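Local coordinates for protein chlorella virus DNA ligase-adenylate (Chlorella virus, PDB 1FVI) that probably seals nicks in duplex DNA with ATP as the adenylate donor, and is captured here as the covalent enzyme-adenylate intermediate, at residues Ala1-Leu7 / Arg31-Gln35; Gly161-Lys166 / Glu180-Met186; Leu59-Ser63 / Tyr94-Val100. The protein carries 1 engineered substitution. All coordinates share one frame; numbering follows the deposited sequence.

How the contacts relate
All three contacts are largely buried. The A1 end of contact 1 and E61 of contact 3 are exposed, and the K166/E180 end of contact 2 is partly so. Contacts 1 and 3 reach the same mixed sheet, where K34 N and K34 O pair with S63 O and G62 N. Contact 2 belongs to the other mixed sheet, on the far side of AMP. L6 packs on L183 there, and R165 forms a salt bridge to D98 of contact 3. Contact 1 fastens an irregular N-terminal segment chiefly through one arginine, with I2 packing on V33. Contact 2 is regular strand pairing with a phosphate-binding lysine. Contact 3 is mainly aromatic packing behind the adenine site.

Contact 1: Ala1-Leu7 / Arg31-Gln35; sequences AITKPLL and RSVKQ
R31 points the end of its guanidinium at the backbone of L6. NH1 and NH2 both donate to L6 O. The NH2 bond is 3.0 Å to L6 O and comes in the carbonyl plane, on a lone pair. The NH1 bond, 3.2 Å to L6 O, is tilted 20° from that plane. The oxygen itself lies almost in the guanidinium plane. The side chain leaves the strand with CG anti to the backbone N (chi1 -177°), then bends at chi2 to bring its flat end under the loop. P5 sits over one face of the guanidinium, with CB 3.8 Å from R31 NH2 and offset toward the rim. L7 CD2 meets NH1 obliquely.

Further along, I2 and V33 reach toward each other tip to tip. I2 CD1 lies 3.7 Å from V33 CG1. Q35 crosses I2 at an oblique angle at the far end.

R31 belongs to the AMP pocket, and its NH2 also forms a salt bridge to D64. The N-terminal segment therefore probably helps to position a pocket residue. The carbonyl of buried L6 and the D64 carboxylate share R31, and together they fix the rotation of its guanidinium.

Contact 2: Gly161-Lys166 / Glu180-Met186; sequences GVMIRK and EGILLKM. With AMP (adenosine monophosphate), chain C; SO4 (sulfate ion), chain B.
V162 and M186 form one end of a closely packed antiparallel strand pair. Their side chains lie side by side. I164 crosses over M186, with I164 CD1 3.9 Å from M186 CB. I164 and L184 meet through their CB atoms on the same face. All four residues are buried. Two hydrogen-bonded pairs, V162 with M186 and I164 with L184, hold the backbones. The I164 N to L184 O bond is short, 2.7 Å, and nearly straight at 173°.

On the other face M163 and K185 run alongside each other between these pairs. In M163 the bend at chi2 brings SD 3.6 Å from K185 CB, and the bend at chi3 turns CE toward AMP N3 and L183. M163 CG lies 3.4 Å from AMP C6, packing on the adenine. L183 lies over one face of the R165 guanidinium, whose NH1 is paired with D98.

The pairing loosens toward K166, where K166, G181 and E180 are partly exposed. The bond from K166 N to G181 O is weak. A water bridges K166 O and I182 O. K166 stretches along the turn, and its NZ donates to E180 O at 2.9 Å. E180 turns its carboxylate elsewhere, to K172.

K185 extends beyond CG to the AMP phosphate. Its NZ is 2.7 Å from AMP O1P and also donates to O2 of a sulfate, probably from the crystallisation liquor, which R41 holds too. The firm strand pairing thus sets a hydrophobic M163 under the base and a cationic K185 at the phosphate. The lysine probably offsets the negative charge there.

Contact 3: Leu59-Ser63 / Tyr94-Val100; sequences LPEGS and YYWFDYV. With AMP (adenosine monophosphate), chain C.
The Y94 ring has L59 CD1 over one face, 3.8 Å from the ring centroid in a CH-pi contact. The other methyl, L59 CD2, lies over a face of W96, 4.3 Å from the centroid of its six-membered ring. P60 meets W96 obliquely, with CG 3.5 Å from W96 CZ2. W96 CZ2 lies over one face of the Y99 ring, offset toward the rim of that ring. At the Y99 edge, in plane, is E61 O, 3.1 Å from Y99 CE1.

Y99 CG is anti to its N (chi1 -175°), which lays the ring along the 60-63 turn. That type II turn is closed on P60 O, which accepts from S63 N and from S63 OG. V100 N then donates to G62 O at 2.9 Å, from above the carbonyl plane. Y94 OH bonds to S32 O of strand 30-34, two strands away across the sheet.

F97 takes no part in the turn contact. Its ring lies face-on to the adenine, with AMP N1 over its centre. F97 and D98 both face D64, which is a classic beta bulge. A helix-to-strand turn here packs on a sheet strand whose bulge borders the adenylate pocket of an ATP-dependent DNA ligase.

Contact 1: Ala1-Leu7 / Arg31-Gln35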
loop_
_atom_site.group_PDB
_atom_site.type_symbol
_atom_site.label_atom_id
_atom_site.label_comp_id
_atom_site.label_asym_id
_atom_site.label_seq_id
_atom_site.Cartn_x
_atom_site.Cartn_y
_atom_site.Cartn_z
ATOM N N ALA A 1 8.854 7.685 -23.072
ATOM C CA ALA A 1 7.428 7.740 -23.398
ATOM C C ALA A 1 6.709 6.450 -22.981
ATOM O O ALA A 1 7.264 5.355 -23.062
ATOM C CB ALA A 1 7.221 8.019 -24.893
ATOM N N ILE A 2 5.453 6.602 -22.581
ATOM C CA ILE A 2 4.622 5.498 -22.110
ATOM C C ILE A 2 3.376 5.334 -22.999
ATOM O O ILE A 2 2.604 6.271 -23.176
ATOM C CB ILE A 2 4.212 5.782 -20.614
ATOM C CG1 ILE A 2 5.456 5.793 -19.708
ATOM C CG2 ILE A 2 3.170 4.795 -20.113
ATOM C CD1 ILE A 2 5.142 5.876 -18.203
ATOM N N THR A 3 3.172 4.147 -23.555
ATOM C CA THR A 3 2.011 3.925 -24.409
ATOM C C THR A 3 0.782 3.394 -23.678
ATOM O O THR A 3 -0.344 3.572 -24.138
ATOM C CB THR A 3 2.338 3.006 -25.632
ATOM O OG1 THR A 3 2.697 1.692 -25.185
ATOM C CG2 THR A 3 3.481 3.597 -26.463
ATOM N N LYS A 4 1.012 2.699 -22.569
ATOM C CA LYS A 4 -0.058 2.136 -21.729
ATOM C C LYS A 4 0.619 1.663 -20.447
ATOM O O LYS A 4 1.798 1.300 -20.465
ATOM C CB LYS A 4 -0.810 0.988 -22.435
ATOM C CG LYS A 4 0.034 -0.185 -22.859
ATOM C CD LYS A 4 -0.783 -1.188 -23.642
ATOM C CE LYS A 4 -1.299 -0.551 -24.919
ATOM N NZ LYS A 4 -2.132 -1.475 -25.750
ATOM N N PRO A 5 -0.104 1.654 -19.315
ATOM C CA PRO A 5 0.565 1.215 -18.090
ATOM C C PRO A 5 1.043 -0.237 -17.990
ATOM O O PRO A 5 0.616 -1.132 -18.730
ATOM C CB PRO A 5 -0.441 1.601 -16.999
ATOM C CG PRO A 5 -1.721 1.416 -17.656
ATOM C CD PRO A 5 -1.503 2.016 -19.038
ATOM N N LEU A 6 2.019 -0.416 -17.113
ATOM C CA LEU A 6 2.590 -1.717 -16.813
ATOM C C LEU A 6 1.594 -2.414 -15.858
ATOM O O LEU A 6 1.186 -1.840 -14.840
ATOM C CB LEU A 6 3.929 -1.530 -16.087
ATOM C CG LEU A 6 4.997 -2.629 -15.966
ATOM C CD1 LEU A 6 5.828 -2.325 -14.728
ATOM C CD2 LEU A 6 4.428 -4.038 -15.892
ATOM N N LEU A 7 1.167 -3.620 -16.217
ATOM C CA LEU A 7 0.250 -4.371 -15.373
ATOM C C LEU A 7 0.927 -5.625 -14.816
ATOM O O LEU A 7 1.986 -6.046 -15.284
ATOM C CB LEU A 7 -1.040 -4.684 -16.128
ATOM C CG LEU A 7 -1.743 -3.411 -16.606
ATOM C CD1 LEU A 7 -2.952 -3.786 -17.441
ATOM C CD2 LEU A 7 -2.148 -2.530 -15.406
ATOM N N ARG A 31 -4.725 4.491 -10.315
ATOM C CA ARG A 31 -3.497 4.422 -11.119
ATOM C C ARG A 31 -3.425 5.700 -11.977
ATOM O O ARG A 31 -4.397 6.069 -12.663
ATOM C CB ARG A 31 -3.525 3.194 -12.038
ATOM C CG ARG A 31 -2.273 2.980 -12.860
ATOM C CD ARG A 31 -1.084 2.726 -11.938
ATOM N NE ARG A 31 0.138 2.376 -12.668
ATOM C CZ ARG A 31 0.401 1.168 -13.158
ATOM N NH1 ARG A 31 -0.479 0.188 -12.995
ATOM N NH2 ARG A 31 1.538 0.936 -13.812
ATOM N N SER A 32 -2.287 6.382 -11.903
ATOM C CA SER A 32 -2.094 7.621 -12.644
ATOM C C SER A 32 -0.671 7.796 -13.152
ATOM O O SER A 32 0.308 7.623 -12.416
ATOM C CB SER A 32 -2.492 8.827 -11.784
ATOM O OG SER A 32 -2.954 9.886 -12.598
ATOM N N VAL A 33 -0.575 8.119 -14.435
ATOM C CA VAL A 33 0.699 8.338 -15.066
ATOM C C VAL A 33 0.775 9.769 -15.574
ATOM O O VAL A 33 -0.200 10.325 -16.079
ATOM C CB VAL A 33 0.903 7.383 -16.247
ATOM C CG1 VAL A 33 2.224 7.693 -16.956
ATOM C CG2 VAL A 33 0.876 5.936 -15.772
ATOM N N LYS A 34 1.949 10.359 -15.404
ATOM C CA LYS A 34 2.228 11.714 -15.867
ATOM C C LYS A 34 2.752 11.677 -17.298
ATOM O O LYS A 34 3.875 11.239 -17.565
ATOM C CB LYS A 34 3.261 12.386 -14.955
ATOM C CG LYS A 34 3.867 13.651 -15.505
ATOM C CD LYS A 34 2.820 14.659 -15.865
ATOM C CE LYS A 34 3.465 15.839 -16.570
ATOM N NZ LYS A 34 4.524 16.503 -15.751
ATOM N N GLN A 35 1.896 12.087 -18.217
ATOM C CA GLN A 35 2.248 12.155 -19.620
ATOM C C GLN A 35 1.537 13.384 -20.181
ATOM O O GLN A 35 0.372 13.301 -20.594
ATOM C CB GLN A 35 1.825 10.883 -20.349
ATOM C CG GLN A 35 2.395 10.785 -21.745
ATOM C CD GLN A 35 2.768 9.377 -22.105
ATOM O OE1 GLN A 35 1.963 8.636 -22.652
ATOM N NE2 GLN A 35 3.993 8.994 -21.791
#

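Contact 2: Gly161-Lys166 / Glu180-Met186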
loop_
_atom_site.group_PDB
_atom_site.type_symbol
_atom_site.label_atom_id
_atom_site.label_comp_id
_atom_site.label_asym_id
_atom_site.label_seq_id
_atom_site.Cartn_x
_atom_site.Cartn_y
_atom_site.Cartn_z
ATOM N N GLY A 161 -1.735 -5.885 -0.108
ATOM C CA GLY A 161 -0.866 -7.037 -0.177
ATOM C C GLY A 161 0.417 -6.485 -0.730
ATOM O O GLY A 161 0.714 -5.309 -0.499
ATOM N N VAL A 162 1.152 -7.278 -1.506
ATOM C CA VAL A 162 2.428 -6.806 -2.054
ATOM C C VAL A 162 2.636 -6.917 -3.560
ATOM O O VAL A 162 2.034 -7.754 -4.248
ATOM C CB VAL A 162 3.678 -7.366 -1.244
ATOM C CG1 VAL A 162 3.238 -8.234 -0.050
ATOM C CG2 VAL A 162 4.666 -8.094 -2.131
ATOM N N MET A 163 3.429 -5.985 -4.073
ATOM C CA MET A 163 3.779 -5.944 -5.492
ATOM C C MET A 163 5.256 -6.310 -5.612
ATOM O O MET A 163 6.103 -5.695 -4.967
ATOM C CB MET A 163 3.506 -4.557 -6.087
ATOM C CG MET A 163 2.047 -4.118 -5.963
ATOM S SD MET A 163 0.855 -5.212 -6.746
ATOM C CE MET A 163 1.245 -4.980 -8.505
ATOM N N ILE A 164 5.540 -7.318 -6.435
ATOM C CA ILE A 164 6.891 -7.847 -6.669
ATOM C C ILE A 164 7.490 -7.507 -8.055
ATOM O O ILE A 164 6.834 -7.661 -9.095
ATOM C CB ILE A 164 6.886 -9.392 -6.522
ATOM C CG1 ILE A 164 6.300 -9.784 -5.163
ATOM C CG2 ILE A 164 8.300 -9.936 -6.646
ATOM C CD1 ILE A 164 5.834 -11.216 -5.078
ATOM N N ARG A 165 8.757 -7.099 -8.057
ATOM C CA ARG A 165 9.448 -6.761 -9.295
ATOM C C ARG A 165 10.883 -7.263 -9.351
ATOM O O ARG A 165 11.619 -7.216 -8.353
ATOM C CB ARG A 165 9.494 -5.242 -9.499
ATOM C CG ARG A 165 8.156 -4.534 -9.588
ATOM C CD ARG A 165 8.225 -3.418 -10.612
ATOM N NE ARG A 165 7.337 -2.301 -10.301
ATOM C CZ ARG A 165 7.147 -1.249 -11.101
ATOM N NH1 ARG A 165 7.762 -1.164 -12.277
ATOM N NH2 ARG A 165 6.407 -0.229 -10.690
ATOM N N LYS A 166 11.292 -7.752 -10.523
ATOM C CA LYS A 166 12.686 -8.151 -10.691
ATOM C C LYS A 166 13.437 -6.816 -10.924
ATOM O O LYS A 166 12.885 -5.865 -11.485
ATOM C CB LYS A 166 12.866 -9.163 -11.840
ATOM C CG LYS A 166 12.663 -8.649 -13.234
ATOM C CD LYS A 166 12.674 -9.832 -14.200
ATOM C CE LYS A 166 12.893 -9.399 -15.649
ATOM N NZ LYS A 166 12.721 -10.519 -16.638
ATOM N N GLU A 180 7.995 -13.675 -16.813
ATOM C CA GLU A 180 8.766 -12.439 -16.964
ATOM C C GLU A 180 9.165 -11.890 -15.596
ATOM O O GLU A 180 10.244 -11.311 -15.438
ATOM C CB GLU A 180 7.955 -11.386 -17.723
ATOM C CG GLU A 180 8.011 -11.542 -19.224
ATOM C CD GLU A 180 6.962 -10.718 -19.952
ATOM O OE1 GLU A 180 6.031 -10.194 -19.309
ATOM O OE2 GLU A 180 7.049 -10.619 -21.191
ATOM N N GLY A 181 8.285 -12.078 -14.613
ATOM C CA GLY A 181 8.544 -11.598 -13.270
ATOM C C GLY A 181 8.844 -10.109 -13.217
ATOM O O GLY A 181 9.595 -9.669 -12.346
ATOM N N ILE A 182 8.241 -9.332 -14.125
ATOM C CA ILE A 182 8.478 -7.883 -14.188
ATOM C C ILE A 182 7.660 -7.179 -13.128
ATOM O O ILE A 182 8.167 -6.324 -12.397
ATOM C CB ILE A 182 8.140 -7.310 -15.609
ATOM C CG1 ILE A 182 9.132 -7.844 -16.652
ATOM C CG2 ILE A 182 8.167 -5.786 -15.619
ATOM C CD1 ILE A 182 8.700 -7.559 -18.067
ATOM N N LEU A 183 6.402 -7.577 -13.018
ATOM C CA LEU A 183 5.497 -6.998 -12.030
ATOM C C LEU A 183 4.521 -8.086 -11.647
ATOM O O LEU A 183 3.808 -8.601 -12.503
ATOM C CB LEU A 183 4.741 -5.793 -12.611
ATOM C CG LEU A 183 4.308 -4.631 -11.707
ATOM C CD1 LEU A 183 2.833 -4.364 -11.931
ATOM C CD2 LEU A 183 4.671 -4.841 -10.199
ATOM N N LEU A 184 4.506 -8.428 -10.359
ATOM C CA LEU A 184 3.633 -9.473 -9.835
ATOM C C LEU A 184 2.864 -9.017 -8.596
ATOM O O LEU A 184 3.386 -8.284 -7.755
ATOM C CB LEU A 184 4.452 -10.725 -9.460
ATOM C CG LEU A 184 5.476 -11.340 -10.432
ATOM C CD1 LEU A 184 6.187 -12.486 -9.726
ATOM C CD2 LEU A 184 4.818 -11.822 -11.718
ATOM N N LYS A 185 1.609 -9.442 -8.493
ATOM C CA LYS A 185 0.811 -9.104 -7.327
ATOM C C LYS A 185 0.636 -10.334 -6.437
ATOM O O LYS A 185 0.402 -11.456 -6.911
ATOM C CB LYS A 185 -0.522 -8.420 -7.687
ATOM C CG LYS A 185 -1.359 -9.028 -8.766
ATOM C CD LYS A 185 -2.470 -8.059 -9.143
ATOM C CE LYS A 185 -3.547 -8.720 -9.967
ATOM N NZ LYS A 185 -4.718 -7.821 -10.165
ATOM N N MET A 186 0.818 -10.107 -5.143
ATOM C CA MET A 186 0.754 -11.167 -4.164
ATOM C C MET A 186 -0.150 -10.890 -2.976
ATOM O O MET A 186 -0.037 -9.876 -2.310
ATOM C CB MET A 186 2.165 -11.468 -3.663
ATOM C CG MET A 186 2.204 -12.416 -2.484
ATOM S SD MET A 186 3.840 -12.692 -1.861
ATOM C CE MET A 186 3.862 -11.566 -0.593
HETATM P P AMP C . -5.113 -5.783 -7.014
HETATM O O1P AMP C . -5.487 -7.042 -7.655
HETATM O O3P AMP C . -6.507 -5.031 -7.084
HETATM O "O5'" AMP C . -4.264 -4.958 -7.944
HETATM C "C5'" AMP C . -3.893 -3.541 -7.573
HETATM C "C4'" AMP C . -3.694 -2.648 -8.778
HETATM O "O4'" AMP C . -2.962 -1.511 -8.313
HETATM C "C3'" AMP C . -2.849 -3.291 -9.902
HETATM O "O3'" AMP C . -3.287 -2.972 -11.223
HETATM C "C2'" AMP C . -1.490 -2.704 -9.732
HETATM O "O2'" AMP C . -0.842 -2.591 -10.993
HETATM C "C1'" AMP C . -1.735 -1.378 -8.989
HETATM N N9 AMP C . -0.696 -1.135 -8.006
HETATM C C8 AMP C . -0.937 -0.813 -6.689
HETATM N N7 AMP C . 0.184 -0.658 -6.045
HETATM C C5 AMP C . 1.218 -0.880 -6.943
HETATM C C6 AMP C . 2.617 -0.857 -6.833
HETATM N N6 AMP C . 3.255 -0.579 -5.672
HETATM N N1 AMP C . 3.308 -1.133 -7.954
HETATM C C2 AMP C . 2.681 -1.404 -9.076
HETATM N N3 AMP C . 1.370 -1.462 -9.327
HETATM C C4 AMP C . 0.639 -1.187 -8.207
HETATM S S SO4 B . -5.724 -5.221 -12.413
HETATM O O1 SO4 B . -6.071 -5.113 -13.826
HETATM O O2 SO4 B . -4.437 -5.978 -12.241
HETATM O O3 SO4 B . -6.828 -5.930 -11.585
HETATM O O4 SO4 B . -5.604 -3.825 -11.807
HETATM O O HOH W 1 10.581 -5.332 -12.903
#

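Contact 3: Leu59-Ser63 / Tyr94-Val100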
loop_
_atom_site.group_PDB
_atom_site.type_symbol
_atom_site.label_atom_id
_atom_site.label_comp_id
_atom_site.label_asym_id
_atom_site.label_seq_id
_atom_site.Cartn_x
_atom_site.Cartn_y
_atom_site.Cartn_z
ATOM N N LEU A 59 5.074 16.538 -10.635
ATOM C CA LEU A 59 5.779 15.380 -11.159
ATOM C C LEU A 59 6.468 15.534 -12.499
ATOM O O LEU A 59 5.988 16.263 -13.373
ATOM C CB LEU A 59 4.817 14.192 -11.246
ATOM C CG LEU A 59 4.126 13.672 -9.981
ATOM C CD1 LEU A 59 3.016 12.713 -10.402
ATOM C CD2 LEU A 59 5.139 12.976 -9.069
ATOM N N PRO A 60 7.624 14.857 -12.669
ATOM C CA PRO A 60 8.356 14.923 -13.931
ATOM C C PRO A 60 7.646 14.020 -14.920
ATOM O O PRO A 60 6.955 13.073 -14.528
ATOM C CB PRO A 60 9.732 14.373 -13.562
ATOM C CG PRO A 60 9.411 13.403 -12.485
ATOM C CD PRO A 60 8.441 14.181 -11.645
ATOM N N GLU A 61 7.765 14.360 -16.196
ATOM C CA GLU A 61 7.161 13.592 -17.275
ATOM C C GLU A 61 7.620 12.120 -17.168
ATOM O O GLU A 61 8.799 11.847 -16.942
ATOM C CB GLU A 61 7.605 14.219 -18.607
ATOM C CG GLU A 61 7.208 13.447 -19.849
ATOM C CD GLU A 61 5.734 13.546 -20.189
ATOM O OE1 GLU A 61 5.005 14.326 -19.535
ATOM O OE2 GLU A 61 5.314 12.842 -21.136
ATOM N N GLY A 62 6.687 11.180 -17.292
ATOM C CA GLY A 62 7.052 9.773 -17.194
ATOM C C GLY A 62 6.820 9.138 -15.826
ATOM O O GLY A 62 7.146 7.964 -15.601
ATOM N N SER A 63 6.253 9.914 -14.907
ATOM C CA SER A 63 5.942 9.414 -13.574
ATOM C C SER A 63 4.779 8.426 -13.575
ATOM O O SER A 63 3.788 8.616 -14.289
ATOM C CB SER A 63 5.598 10.562 -12.641
ATOM O OG SER A 63 6.768 11.257 -12.303
ATOM N N TYR A 94 -0.025 10.869 -3.396
ATOM C CA TYR A 94 0.338 10.242 -4.652
ATOM C C TYR A 94 1.556 9.384 -4.376
ATOM O O TYR A 94 2.630 9.901 -4.040
ATOM C CB TYR A 94 0.641 11.274 -5.738
ATOM C CG TYR A 94 1.043 10.632 -7.045
ATOM C CD1 TYR A 94 0.083 10.151 -7.935
ATOM C CD2 TYR A 94 2.389 10.516 -7.398
ATOM C CE1 TYR A 94 0.453 9.573 -9.158
ATOM C CE2 TYR A 94 2.776 9.940 -8.618
ATOM C CZ TYR A 94 1.802 9.481 -9.487
ATOM O OH TYR A 94 2.181 8.972 -10.695
ATOM N N TYR A 95 1.352 8.068 -4.416
ATOM C CA TYR A 95 2.433 7.118 -4.200
ATOM C C TYR A 95 3.110 6.961 -5.562
ATOM O O TYR A 95 2.530 6.385 -6.493
ATOM C CB TYR A 95 1.871 5.775 -3.727
ATOM C CG TYR A 95 1.246 5.795 -2.340
ATOM C CD1 TYR A 95 -0.116 6.044 -2.173
ATOM C CD2 TYR A 95 2.016 5.524 -1.197
ATOM C CE1 TYR A 95 -0.708 6.020 -0.901
ATOM C CE2 TYR A 95 1.436 5.495 0.077
ATOM C CZ TYR A 95 0.071 5.743 0.211
ATOM O OH TYR A 95 -0.524 5.699 1.452
ATOM N N TRP A 96 4.312 7.519 -5.673
ATOM C CA TRP A 96 5.090 7.510 -6.911
ATOM C C TRP A 96 5.986 6.300 -6.926
ATOM O O TRP A 96 6.994 6.271 -6.230
ATOM C CB TRP A 96 5.915 8.796 -6.956
ATOM C CG TRP A 96 6.692 9.078 -8.227
ATOM C CD1 TRP A 96 6.559 8.462 -9.434
ATOM C CD2 TRP A 96 7.759 10.034 -8.375
ATOM N NE1 TRP A 96 7.487 8.963 -10.321
ATOM C CE2 TRP A 96 8.237 9.925 -9.698
ATOM C CE3 TRP A 96 8.363 10.965 -7.509
ATOM C CZ2 TRP A 96 9.297 10.706 -10.185
ATOM C CZ3 TRP A 96 9.417 11.746 -7.994
ATOM C CH2 TRP A 96 9.870 11.604 -9.324
ATOM N N PHE A 97 5.623 5.295 -7.716
ATOM C CA PHE A 97 6.414 4.072 -7.756
ATOM C C PHE A 97 7.293 3.799 -8.979
ATOM O O PHE A 97 8.101 2.862 -8.955
ATOM C CB PHE A 97 5.546 2.850 -7.410
ATOM C CG PHE A 97 4.323 2.688 -8.270
ATOM C CD1 PHE A 97 4.438 2.457 -9.655
ATOM C CD2 PHE A 97 3.059 2.649 -7.686
ATOM C CE1 PHE A 97 3.315 2.179 -10.440
ATOM C CE2 PHE A 97 1.918 2.371 -8.456
ATOM C CZ PHE A 97 2.041 2.132 -9.837
ATOM N N ASP A 98 7.134 4.594 -10.041
ATOM C CA ASP A 98 7.951 4.417 -11.234
ATOM C C ASP A 98 8.186 5.732 -11.964
ATOM O O ASP A 98 7.450 6.697 -11.781
ATOM C CB ASP A 98 7.365 3.355 -12.176
ATOM C CG ASP A 98 8.441 2.553 -12.899
ATOM O OD1 ASP A 98 9.634 2.929 -12.847
ATOM O OD2 ASP A 98 8.090 1.533 -13.529
ATOM N N TYR A 99 9.214 5.734 -12.806
ATOM C CA TYR A 99 9.643 6.908 -13.561
ATOM C C TYR A 99 10.348 6.452 -14.827
ATOM O O TYR A 99 11.478 5.953 -14.751
ATOM C CB TYR A 99 10.664 7.681 -12.713
ATOM C CG TYR A 99 11.141 8.993 -13.294
ATOM C CD1 TYR A 99 10.358 9.704 -14.211
ATOM C CD2 TYR A 99 12.335 9.570 -12.856
ATOM C CE1 TYR A 99 10.744 10.958 -14.666
ATOM C CE2 TYR A 99 12.730 10.826 -13.301
ATOM C CZ TYR A 99 11.925 11.514 -14.204
ATOM O OH TYR A 99 12.282 12.774 -14.621
ATOM N N VAL A 100 9.720 6.637 -15.985
ATOM C CA VAL A 100 10.387 6.220 -17.207
ATOM C C VAL A 100 11.475 7.166 -17.704
ATOM O O VAL A 100 12.524 6.683 -18.097
ATOM C CB VAL A 100 9.411 5.784 -18.329
ATOM C CG1 VAL A 100 10.157 5.593 -19.682
ATOM C CG2 VAL A 100 8.792 4.456 -17.946
HETATM P P AMP C . -5.113 -5.783 -7.014
HETATM O O1P AMP C . -5.487 -7.042 -7.655
HETATM O O3P AMP C . -6.507 -5.031 -7.084
HETATM O "O5'" AMP C . -4.264 -4.958 -7.944
HETATM C "C5'" AMP C . -3.893 -3.541 -7.573
HETATM C "C4'" AMP C . -3.694 -2.648 -8.778
HETATM O "O4'" AMP C . -2.962 -1.511 -8.313
HETATM C "C3'" AMP C . -2.849 -3.291 -9.902
HETATM O "O3'" AMP C . -3.287 -2.972 -11.223
HETATM C "C2'" AMP C . -1.490 -2.704 -9.732
HETATM O "O2'" AMP C . -0.842 -2.591 -10.993
HETATM C "C1'" AMP C . -1.735 -1.378 -8.989
HETATM N N9 AMP C . -0.696 -1.135 -8.006
HETATM C C8 AMP C . -0.937 -0.813 -6.689
HETATM N N7 AMP C . 0.184 -0.658 -6.045
HETATM C C5 AMP C . 1.218 -0.880 -6.943
HETATM C C6 AMP C . 2.617 -0.857 -6.833
HETATM N N6 AMP C . 3.255 -0.579 -5.672
HETATM N N1 AMP C . 3.308 -1.133 -7.954
HETATM C C2 AMP C . 2.681 -1.404 -9.076
HETATM N N3 AMP C . 1.370 -1.462 -9.327
HETATM C C4 AMP C . 0.639 -1.187 -8.207
#